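Local coordinates for protein probable transcriptional regulator (Pseudomonas aeruginosa, PDB 2ESN) that probably regulates transcription as a LysR-type regulator, pairing a DNA-binding helix-turn-helix domain with a substrate-binding domain that presumably senses a small effector, at residues F174-R188 and A243-A257. Numbering follows the deposited sequence.
Sequences FADRYVVVARRDHPR and AGSTDFLLTAPRHAA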
ATOM      1  N   PHE C 174      27.260  20.363  -4.345  1.00 43.74           N
ATOM      2  CA  PHE C 174      28.475  19.870  -4.997  1.00 44.81           C
ATOM      3  C   PHE C 174      28.344  19.898  -6.510  1.00 46.03           C
ATOM      4  O   PHE C 174      27.456  19.226  -7.073  1.00 46.13           O
ATOM      5  CB  PHE C 174      28.731  18.419  -4.582  1.00 43.88           C
ATOM      6  CG  PHE C 174      30.056  17.867  -5.063  1.00 43.00           C
ATOM      7  CD1 PHE C 174      31.250  18.559  -4.829  1.00 42.56           C
ATOM      8  CD2 PHE C 174      30.110  16.648  -5.721  1.00 40.58           C
ATOM      9  CE1 PHE C 174      32.495  18.036  -5.275  1.00 44.94           C
ATOM     10  CE2 PHE C 174      31.320  16.113  -6.142  1.00 44.74           C
ATOM     11  CZ  PHE C 174      32.535  16.805  -5.928  1.00 43.11           C
ATOM     12  N   ALA C 175      29.208  20.664  -7.165  1.00 46.67           N
ATOM     13  CA  ALA C 175      29.315  20.603  -8.652  1.00 47.00           C
ATOM     14  C   ALA C 175      30.460  19.641  -9.041  1.00 45.66           C
ATOM     15  O   ALA C 175      31.516  19.716  -8.469  1.00 47.01           O
ATOM     16  CB  ALA C 175      29.558  22.051  -9.257  1.00 47.29           C
ATOM     17  N   ASP C 176      30.229  18.731  -9.963  1.00 44.48           N
ATOM     18  CA  ASP C 176      31.284  17.813 -10.454  1.00 44.98           C
ATOM     19  C   ASP C 176      31.015  17.493 -11.947  1.00 44.78           C
ATOM     20  O   ASP C 176      30.031  17.960 -12.527  1.00 45.20           O
ATOM     21  CB  ASP C 176      31.281  16.512  -9.602  1.00 44.75           C
ATOM     22  CG  ASP C 176      32.534  15.605  -9.782  1.00 41.98           C
ATOM     23  OD1 ASP C 176      33.706  16.048  -9.962  1.00 38.48           O
ATOM     24  OD2 ASP C 176      32.316  14.399  -9.618  1.00 34.14           O
ATOM     25  N   ARG C 177      31.874  16.686 -12.554  1.00 43.86           N
ATOM     26  CA  ARG C 177      31.637  16.212 -13.910  1.00 43.13           C
ATOM     27  C   ARG C 177      31.755  14.681 -14.015  1.00 39.75           C
ATOM     28  O   ARG C 177      32.261  14.003 -13.084  1.00 37.17           O
ATOM     29  CB  ARG C 177      32.618  16.910 -14.852  1.00 43.84           C
ATOM     30  CG  ARG C 177      34.100  16.773 -14.439  1.00 47.15           C
ATOM     31  CD  ARG C 177      34.992  17.600 -15.380  1.00 48.53           C
ATOM     32  NE  ARG C 177      36.354  17.035 -15.466  1.00 56.50           N
ATOM     33  CZ  ARG C 177      37.373  17.346 -14.653  1.00 60.59           C
ATOM     34  NH1 ARG C 177      37.234  18.224 -13.647  1.00 62.65           N
ATOM     35  NH2 ARG C 177      38.545  16.744 -14.833  1.00 61.97           N
ATOM     36  N   TYR C 178      31.242  14.152 -15.118  1.00 38.05           N
ATOM     37  CA  TYR C 178      31.420  12.747 -15.495  1.00 37.65           C
ATOM     38  C   TYR C 178      32.716  12.527 -16.274  1.00 36.94           C
ATOM     39  O   TYR C 178      33.164  13.421 -17.003  1.00 35.87           O
ATOM     40  CB  TYR C 178      30.281  12.259 -16.363  1.00 38.30           C
ATOM     41  CG  TYR C 178      29.065  11.844 -15.575  1.00 38.33           C
ATOM     42  CD1 TYR C 178      28.285  12.799 -14.927  1.00 43.64           C
ATOM     43  CD2 TYR C 178      28.690  10.495 -15.470  1.00 39.88           C
ATOM     44  CE1 TYR C 178      27.171  12.418 -14.145  1.00 42.69           C
ATOM     45  CE2 TYR C 178      27.563  10.098 -14.745  1.00 37.07           C
ATOM     46  CZ  TYR C 178      26.812  11.070 -14.079  1.00 41.19           C
ATOM     47  OH  TYR C 178      25.714  10.715 -13.323  1.00 41.18           O
ATOM     48  N   VAL C 179      33.316  11.341 -16.087  1.00 34.90           N
ATOM     49  CA  VAL C 179      34.447  10.927 -16.848  1.00 33.34           C
ATOM     50  C   VAL C 179      34.197   9.474 -17.280  1.00 32.91           C
ATOM     51  O   VAL C 179      33.277   8.873 -16.798  1.00 32.28           O
ATOM     52  CB  VAL C 179      35.777  11.058 -16.050  1.00 33.28           C
ATOM     53  CG1 VAL C 179      36.116  12.514 -15.791  1.00 33.27           C
ATOM     54  CG2 VAL C 179      35.769  10.214 -14.717  1.00 32.59           C
ATOM     55  N   VAL C 180      34.996   8.981 -18.231  1.00 32.17           N
ATOM     56  CA  VAL C 180      34.980   7.621 -18.770  1.00 30.63           C
ATOM     57  C   VAL C 180      36.131   6.941 -18.049  1.00 31.46           C
ATOM     58  O   VAL C 180      37.246   7.471 -17.991  1.00 29.07           O
ATOM     59  CB  VAL C 180      35.192   7.597 -20.307  1.00 31.09           C
ATOM     60  CG1 VAL C 180      35.291   6.147 -20.836  1.00 29.17           C
ATOM     61  CG2 VAL C 180      33.996   8.291 -20.986  1.00 28.86           C
ATOM     62  N   VAL C 181      35.809   5.771 -17.500  1.00 30.77           N
ATOM     63  CA  VAL C 181      36.673   4.972 -16.721  1.00 31.66           C
ATOM     64  C   VAL C 181      36.846   3.655 -17.455  1.00 30.66           C
ATOM     65  O   VAL C 181      35.878   3.142 -17.997  1.00 30.90           O
ATOM     66  CB  VAL C 181      35.933   4.725 -15.349  1.00 31.83           C
ATOM     67  CG1 VAL C 181      36.536   3.607 -14.608  1.00 32.42           C
ATOM     68  CG2 VAL C 181      35.835   6.059 -14.512  1.00 32.55           C
ATOM     69  N   ALA C 182      38.087   3.142 -17.516  1.00 31.60           N
ATOM     70  CA  ALA C 182      38.396   1.788 -18.012  1.00 31.05           C
ATOM     71  C   ALA C 182      39.386   1.192 -17.070  1.00 31.70           C
ATOM     72  O   ALA C 182      40.022   1.928 -16.341  1.00 29.75           O
ATOM     73  CB  ALA C 182      39.031   1.857 -19.366  1.00 31.63           C
ATOM     74  N   ARG C 183      39.540  -0.141 -17.099  1.00 32.54           N
ATOM     75  CA  ARG C 183      40.678  -0.746 -16.431  1.00 32.70           C
ATOM     76  C   ARG C 183      41.958  -0.020 -16.901  1.00 33.28           C
ATOM     77  O   ARG C 183      42.038   0.510 -18.057  1.00 32.82           O
ATOM     78  CB  ARG C 183      40.755  -2.252 -16.683  1.00 32.17           C
ATOM     79  CG  ARG C 183      40.965  -2.699 -18.161  1.00 32.72           C
ATOM     80  CD  ARG C 183      41.852  -3.918 -18.131  1.00 40.19           C
ATOM     81  NE  ARG C 183      41.197  -5.032 -17.509  1.00 41.95           N
ATOM     82  CZ  ARG C 183      41.610  -5.790 -16.498  1.00 41.09           C
ATOM     83  NH1 ARG C 183      40.801  -6.773 -16.149  1.00 40.30           N
ATOM     84  NH2 ARG C 183      42.745  -5.596 -15.846  1.00 39.69           N
ATOM     85  N   ARG C 184      42.937   0.066 -16.007  1.00 30.80           N
ATOM     86  CA  ARG C 184      44.148   0.805 -16.272  1.00 31.06           C
ATOM     87  C   ARG C 184      44.861   0.318 -17.544  1.00 30.94           C
ATOM     88  O   ARG C 184      45.330   1.118 -18.351  1.00 30.74           O
ATOM     89  CB  ARG C 184      45.127   0.652 -15.099  1.00 31.37           C
ATOM     90  CG  ARG C 184      46.320   1.656 -15.287  1.00 39.96           C
ATOM     91  CD  ARG C 184      47.157   1.806 -14.025  1.00 52.21           C
ATOM     92  NE  ARG C 184      46.427   2.690 -13.115  1.00 59.26           N
ATOM     93  CZ  ARG C 184      45.996   2.397 -11.889  1.00 58.05           C
ATOM     94  NH1 ARG C 184      46.269   1.204 -11.315  1.00 55.50           N
ATOM     95  NH2 ARG C 184      45.299   3.341 -11.248  1.00 53.74           N
ATOM     96  N   ASP C 185      44.957  -0.982 -17.694  1.00 30.41           N
ATOM     97  CA  ASP C 185      45.506  -1.575 -18.950  1.00 32.26           C
ATOM     98  C   ASP C 185      44.414  -2.205 -19.843  1.00 31.84           C
ATOM     99  O   ASP C 185      44.271  -3.397 -19.884  1.00 31.31           O
ATOM    100  CB  ASP C 185      46.525  -2.640 -18.598  1.00 29.17           C
ATOM    101  CG  ASP C 185      47.719  -2.048 -17.821  1.00 31.24           C
ATOM    102  OD1 ASP C 185      48.138  -0.891 -18.034  1.00 35.32           O
ATOM    103  OD2 ASP C 185      48.196  -2.728 -16.952  1.00 29.89           O
ATOM    104  N   HIS C 186      43.639  -1.372 -20.529  1.00 33.26           N
ATOM    105  CA  HIS C 186      42.539  -1.879 -21.344  1.00 31.96           C
ATOM    106  C   HIS C 186      43.178  -2.317 -22.686  1.00 32.73           C
ATOM    107  O   HIS C 186      44.014  -1.581 -23.217  1.00 31.87           O
ATOM    108  CB  HIS C 186      41.551  -0.737 -21.555  1.00 33.66           C
ATOM    109  CG  HIS C 186      40.290  -1.143 -22.275  1.00 33.02           C
ATOM    110  ND1 HIS C 186      40.242  -1.401 -23.632  1.00 32.02           N
ATOM    111  CD2 HIS C 186      39.032  -1.322 -21.814  1.00 31.54           C
ATOM    112  CE1 HIS C 186      39.012  -1.778 -23.960  1.00 29.82           C
ATOM    113  NE2 HIS C 186      38.253  -1.711 -22.880  1.00 29.67           N
ATOM    114  N   PRO C 187      42.772  -3.487 -23.255  1.00 32.53           N
ATOM    115  CA  PRO C 187      43.518  -3.938 -24.453  1.00 33.36           C
ATOM    116  C   PRO C 187      43.460  -2.993 -25.643  1.00 33.52           C
ATOM    117  O   PRO C 187      44.333  -3.091 -26.499  1.00 34.24           O
ATOM    118  CB  PRO C 187      42.949  -5.339 -24.767  1.00 31.30           C
ATOM    119  CG  PRO C 187      41.549  -5.378 -24.092  1.00 32.32           C
ATOM    120  CD  PRO C 187      41.688  -4.414 -22.869  1.00 33.43           C
ATOM    121  N   ARG C 188      42.514  -2.047 -25.673  1.00 33.15           N
ATOM    122  CA  ARG C 188      42.283  -1.271 -26.882  1.00 33.77           C
ATOM    123  C   ARG C 188      42.357   0.219 -26.650  1.00 36.65           C
ATOM    124  O   ARG C 188      42.088   0.991 -27.555  1.00 38.98           O
ATOM    125  CB  ARG C 188      40.951  -1.656 -27.536  1.00 35.12           C
ATOM    126  CG  ARG C 188      40.890  -3.025 -28.187  1.00 30.49           C
ATOM    127  CD  ARG C 188      39.448  -3.558 -28.557  1.00 31.42           C
ATOM    128  NE  ARG C 188      38.565  -3.734 -27.378  1.00 31.87           N
ATOM    129  CZ  ARG C 188      38.491  -4.852 -26.666  1.00 31.72           C
ATOM    130  NH1 ARG C 188      39.253  -5.908 -26.968  1.00 33.90           N
ATOM    131  NH2 ARG C 188      37.667  -4.928 -25.633  1.00 35.29           N
ATOM    132  N   ALA C 243      34.407  -2.236 -13.735  1.00 29.58           N
ATOM    133  CA  ALA C 243      35.258  -1.632 -14.784  1.00 30.20           C
ATOM    134  C   ALA C 243      36.759  -1.944 -14.725  1.00 31.82           C
ATOM    135  O   ALA C 243      37.427  -1.993 -15.793  1.00 31.57           O
ATOM    136  CB  ALA C 243      35.060  -0.146 -14.784  1.00 28.14           C
ATOM    137  N   GLY C 244      37.306  -2.086 -13.494  1.00 32.07           N
ATOM    138  CA  GLY C 244      38.690  -2.477 -13.251  1.00 30.49           C
ATOM    139  C   GLY C 244      38.987  -3.952 -13.492  1.00 32.07           C
ATOM    140  O   GLY C 244      40.146  -4.313 -13.643  1.00 34.30           O
ATOM    141  N   SER C 245      37.962  -4.805 -13.544  1.00 31.87           N
ATOM    142  CA  SER C 245      38.136  -6.227 -13.855  1.00 31.95           C
ATOM    143  C   SER C 245      37.627  -6.651 -15.246  1.00 30.59           C
ATOM    144  O   SER C 245      37.671  -7.818 -15.543  1.00 31.61           O
ATOM    145  CB  SER C 245      37.519  -7.148 -12.794  1.00 32.92           C
ATOM    146  OG  SER C 245      38.333  -7.132 -11.613  1.00 35.55           O
ATOM    147  N   THR C 246      37.271  -5.716 -16.116  1.00 29.20           N
ATOM    148  CA  THR C 246      36.806  -6.083 -17.434  1.00 29.53           C
ATOM    149  C   THR C 246      37.213  -5.072 -18.463  1.00 30.26           C
ATOM    150  O   THR C 246      37.849  -4.008 -18.145  1.00 29.40           O
ATOM    151  CB  THR C 246      35.250  -6.132 -17.462  1.00 29.14           C
ATOM    152  OG1 THR C 246      34.799  -4.821 -17.131  1.00 25.09           O
ATOM    153  CG2 THR C 246      34.671  -7.147 -16.469  1.00 28.16           C
ATOM    154  N   ASP C 247      36.787  -5.350 -19.711  1.00 28.42           N
ATOM    155  CA  ASP C 247      37.049  -4.393 -20.756  1.00 30.52           C
ATOM    156  C   ASP C 247      35.926  -3.383 -20.843  1.00 30.87           C
ATOM    157  O   ASP C 247      35.961  -2.477 -21.708  1.00 31.78           O
ATOM    158  CB  ASP C 247      37.303  -5.071 -22.122  1.00 29.53           C
ATOM    159  CG  ASP C 247      38.501  -6.023 -22.056  1.00 31.75           C
ATOM    160  OD1 ASP C 247      39.349  -5.831 -21.154  1.00 31.82           O
ATOM    161  OD2 ASP C 247      38.578  -6.971 -22.844  1.00 37.62           O
ATOM    162  N   PHE C 248      34.984  -3.478 -19.906  1.00 29.97           N
ATOM    163  CA  PHE C 248      33.844  -2.562 -19.981  1.00 29.82           C
ATOM    164  C   PHE C 248      34.196  -1.157 -19.644  1.00 29.57           C
ATOM    165  O   PHE C 248      34.984  -0.913 -18.726  1.00 30.22           O
ATOM    166  CB  PHE C 248      32.694  -3.026 -19.101  1.00 27.69           C
ATOM    167  CG  PHE C 248      32.265  -4.458 -19.337  1.00 27.79           C
ATOM    168  CD1 PHE C 248      31.579  -5.119 -18.359  1.00 26.82           C
ATOM    169  CD2 PHE C 248      32.492  -5.117 -20.542  1.00 28.18           C
ATOM    170  CE1 PHE C 248      31.127  -6.423 -18.520  1.00 28.92           C
ATOM    171  CE2 PHE C 248      32.049  -6.463 -20.739  1.00 30.52           C
ATOM    172  CZ  PHE C 248      31.357  -7.104 -19.738  1.00 32.07           C
ATOM    173  N   LEU C 249      33.532  -0.210 -20.309  1.00 30.23           N
ATOM    174  CA  LEU C 249      33.679   1.168 -19.975  1.00 29.12           C
ATOM    175  C   LEU C 249      32.529   1.643 -19.054  1.00 30.71           C
ATOM    176  O   LEU C 249      31.409   1.107 -19.125  1.00 32.25           O
ATOM    177  CB  LEU C 249      33.714   1.977 -21.264  1.00 30.25           C
ATOM    178  CG  LEU C 249      34.854   1.615 -22.260  1.00 30.37           C
ATOM    179  CD1 LEU C 249      34.864   2.615 -23.397  1.00 29.29           C
ATOM    180  CD2 LEU C 249      36.202   1.669 -21.538  1.00 29.81           C
ATOM    181  N   LEU C 250      32.802   2.641 -18.209  1.00 29.13           N
ATOM    182  CA  LEU C 250      31.820   3.151 -17.295  1.00 28.67           C
ATOM    183  C   LEU C 250      31.917   4.654 -17.355  1.00 28.18           C
ATOM    184  O   LEU C 250      33.011   5.194 -17.310  1.00 30.09           O
ATOM    185  CB  LEU C 250      32.066   2.641 -15.856  1.00 28.29           C
ATOM    186  CG  LEU C 250      31.336   3.390 -14.704  1.00 27.59           C
ATOM    187  CD1 LEU C 250      29.817   3.054 -14.697  1.00 23.46           C
ATOM    188  CD2 LEU C 250      31.947   3.030 -13.332  1.00 31.07           C
ATOM    189  N   THR C 251      30.793   5.342 -17.452  1.00 27.06           N
ATOM    190  CA  THR C 251      30.829   6.833 -17.508  1.00 27.40           C
ATOM    191  C   THR C 251      30.220   7.310 -16.170  1.00 28.79           C
ATOM    192  O   THR C 251      29.025   7.090 -15.927  1.00 28.46           O
ATOM    193  CB  THR C 251      30.045   7.370 -18.731  1.00 27.27           C
ATOM    194  OG1 THR C 251      30.431   6.597 -19.911  1.00 26.67           O
ATOM    195  CG2 THR C 251      30.267   8.924 -18.872  1.00 29.76           C
ATOM    196  N   ALA C 252      31.068   7.874 -15.299  1.00 28.62           N
ATOM    197  CA  ALA C 252      30.791   7.941 -13.858  1.00 29.69           C
ATOM    198  C   ALA C 252      31.196   9.308 -13.346  1.00 30.02           C
ATOM    199  O   ALA C 252      32.084   9.922 -13.905  1.00 30.28           O
ATOM    200  CB  ALA C 252      31.676   6.927 -13.083  1.00 29.11           C
ATOM    201  N   PRO C 253      30.607   9.726 -12.222  1.00 29.46           N
ATOM    202  CA  PRO C 253      31.104  10.868 -11.525  1.00 30.18           C
ATOM    203  C   PRO C 253      32.588  10.779 -11.217  1.00 30.31           C
ATOM    204  O   PRO C 253      33.071   9.770 -10.633  1.00 29.35           O
ATOM    205  CB  PRO C 253      30.280  10.894 -10.225  1.00 30.41           C
ATOM    206  CG  PRO C 253      28.976  10.086 -10.579  1.00 31.27           C
ATOM    207  CD  PRO C 253      29.441   9.078 -11.569  1.00 30.48           C
ATOM    208  N   ARG C 254      33.284  11.863 -11.560  1.00 30.16           N
ATOM    209  CA  ARG C 254      34.722  12.004 -11.319  1.00 33.14           C
ATOM    210  C   ARG C 254      35.141  11.913  -9.831  1.00 31.85           C
ATOM    211  O   ARG C 254      36.119  11.236  -9.457  1.00 30.41           O
ATOM    212  CB  ARG C 254      35.260  13.257 -12.015  1.00 33.83           C
ATOM    213  CG  ARG C 254      36.820  13.368 -11.963  1.00 36.67           C
ATOM    214  CD  ARG C 254      37.253  14.743 -12.487  1.00 36.50           C
ATOM    215  NE  ARG C 254      38.724  14.937 -12.506  1.00 49.12           N
ATOM    216  CZ  ARG C 254      39.486  15.517 -11.540  1.00 54.37           C
ATOM    217  NH1 ARG C 254      40.797  15.633 -11.701  1.00 53.87           N
ATOM    218  NH2 ARG C 254      38.986  15.955 -10.383  1.00 55.64           N
ATOM    219  N   HIS C 255      34.357  12.519  -8.952  1.00 31.29           N
ATOM    220  CA  HIS C 255      34.665  12.457  -7.546  1.00 30.85           C
ATOM    221  C   HIS C 255      34.757  11.011  -7.110  1.00 31.17           C
ATOM    222  O   HIS C 255      35.638  10.682  -6.355  1.00 31.71           O
ATOM    223  CB  HIS C 255      33.533  13.150  -6.747  1.00 32.30           C
ATOM    224  CG  HIS C 255      33.832  13.329  -5.273  1.00 34.29           C
ATOM    225  ND1 HIS C 255      34.918  14.049  -4.808  1.00 33.74           N
ATOM    226  CD2 HIS C 255      33.148  12.929  -4.174  1.00 31.58           C
ATOM    227  CE1 HIS C 255      34.894  14.067  -3.488  1.00 34.77           C
ATOM    228  NE2 HIS C 255      33.838  13.380  -3.080  1.00 33.71           N
ATOM    229  N   ALA C 256      33.837  10.136  -7.571  1.00 29.92           N
ATOM    230  CA  ALA C 256      33.890   8.710  -7.172  1.00 29.69           C
ATOM    231  C   ALA C 256      35.021   7.894  -7.870  1.00 29.22           C
ATOM    232  O   ALA C 256      35.736   7.058  -7.250  1.00 27.52           O
ATOM    233  CB  ALA C 256      32.504   8.041  -7.357  1.00 30.27           C
ATOM    234  N   ALA C 257      35.172   8.116  -9.167  1.00 28.23           N
ATOM    235  CA  ALA C 257      36.161   7.405  -9.931  1.00 28.99           C
ATOM    236  C   ALA C 257      37.563   7.747  -9.395  1.00 30.00           C
ATOM    237  O   ALA C 257      38.422   6.849  -9.246  1.00 29.61           O
ATOM    238  CB  ALA C 257      36.035   7.795 -11.462  1.00 29.27           C
TER
HETATM  239  O   HOH W   1      36.101  15.329  -9.193  1.00 43.79           O
HETATM  240  O   HOH W   2      39.478  -7.318 -18.978  1.00 33.03           O
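V179 and V181 pair with A252 and L250 in an antiparallel ladder, two backbone bonds to each pair, V179 N to A252 O being 2.9 Å. The ladder joins strands 168-183 and 249-253 within the LysR substrate-binding domain. On the face carrying V179 and V181, V181 bears on small residues: its CG2 meets A257 CB at 3.5 Å, while its CG1, anti to the backbone N (chi1 164°), turns to A243 CB. V179 packs CG1 on the aliphatic start of R254 and CG2 toward A257 CB. Helices 236-244 and 254-264 thus rest on this face. Elsewhere, the N and CD edge of P253 covers one face of the Y178 ring, toward its rim, and the tyrosine hydroxyl bonds Y157.

Hydrogen bonds grip the start of helix 254-264. R177 O receives R254 N at 2.8 Å, and D176 OD2 takes H255 N (2.9 Å) through its syn lone pair while also bonding Y278; water 1 links D176 OD1 to R254 NH2. A carboxylate suits a helix N-terminus, whose dipole would probably stabilise its charge.

Among the flat groups, F174 points its edge at the H255 ring face, planes 62° apart. R254 CD sits over the centre of the R177 guanidinium, the two guanidinium planes 28° apart despite like charges.

At the far end, H186 NE2 donates to D247 O (2.7 Å) in its ring plane, and ND1 accepts from R188 N, so both nitrogens fix the imidazole's rotation. R188 NH2 reaches D247 OD2 in a long salt bridge (3.6 Å), its NE pairing with E201.

The chemistry therefore implies a backbone-bonded centre, apolar on the V179 and V181 face, closed at both ends by polar clasps, one holding a helix start and the other a turn.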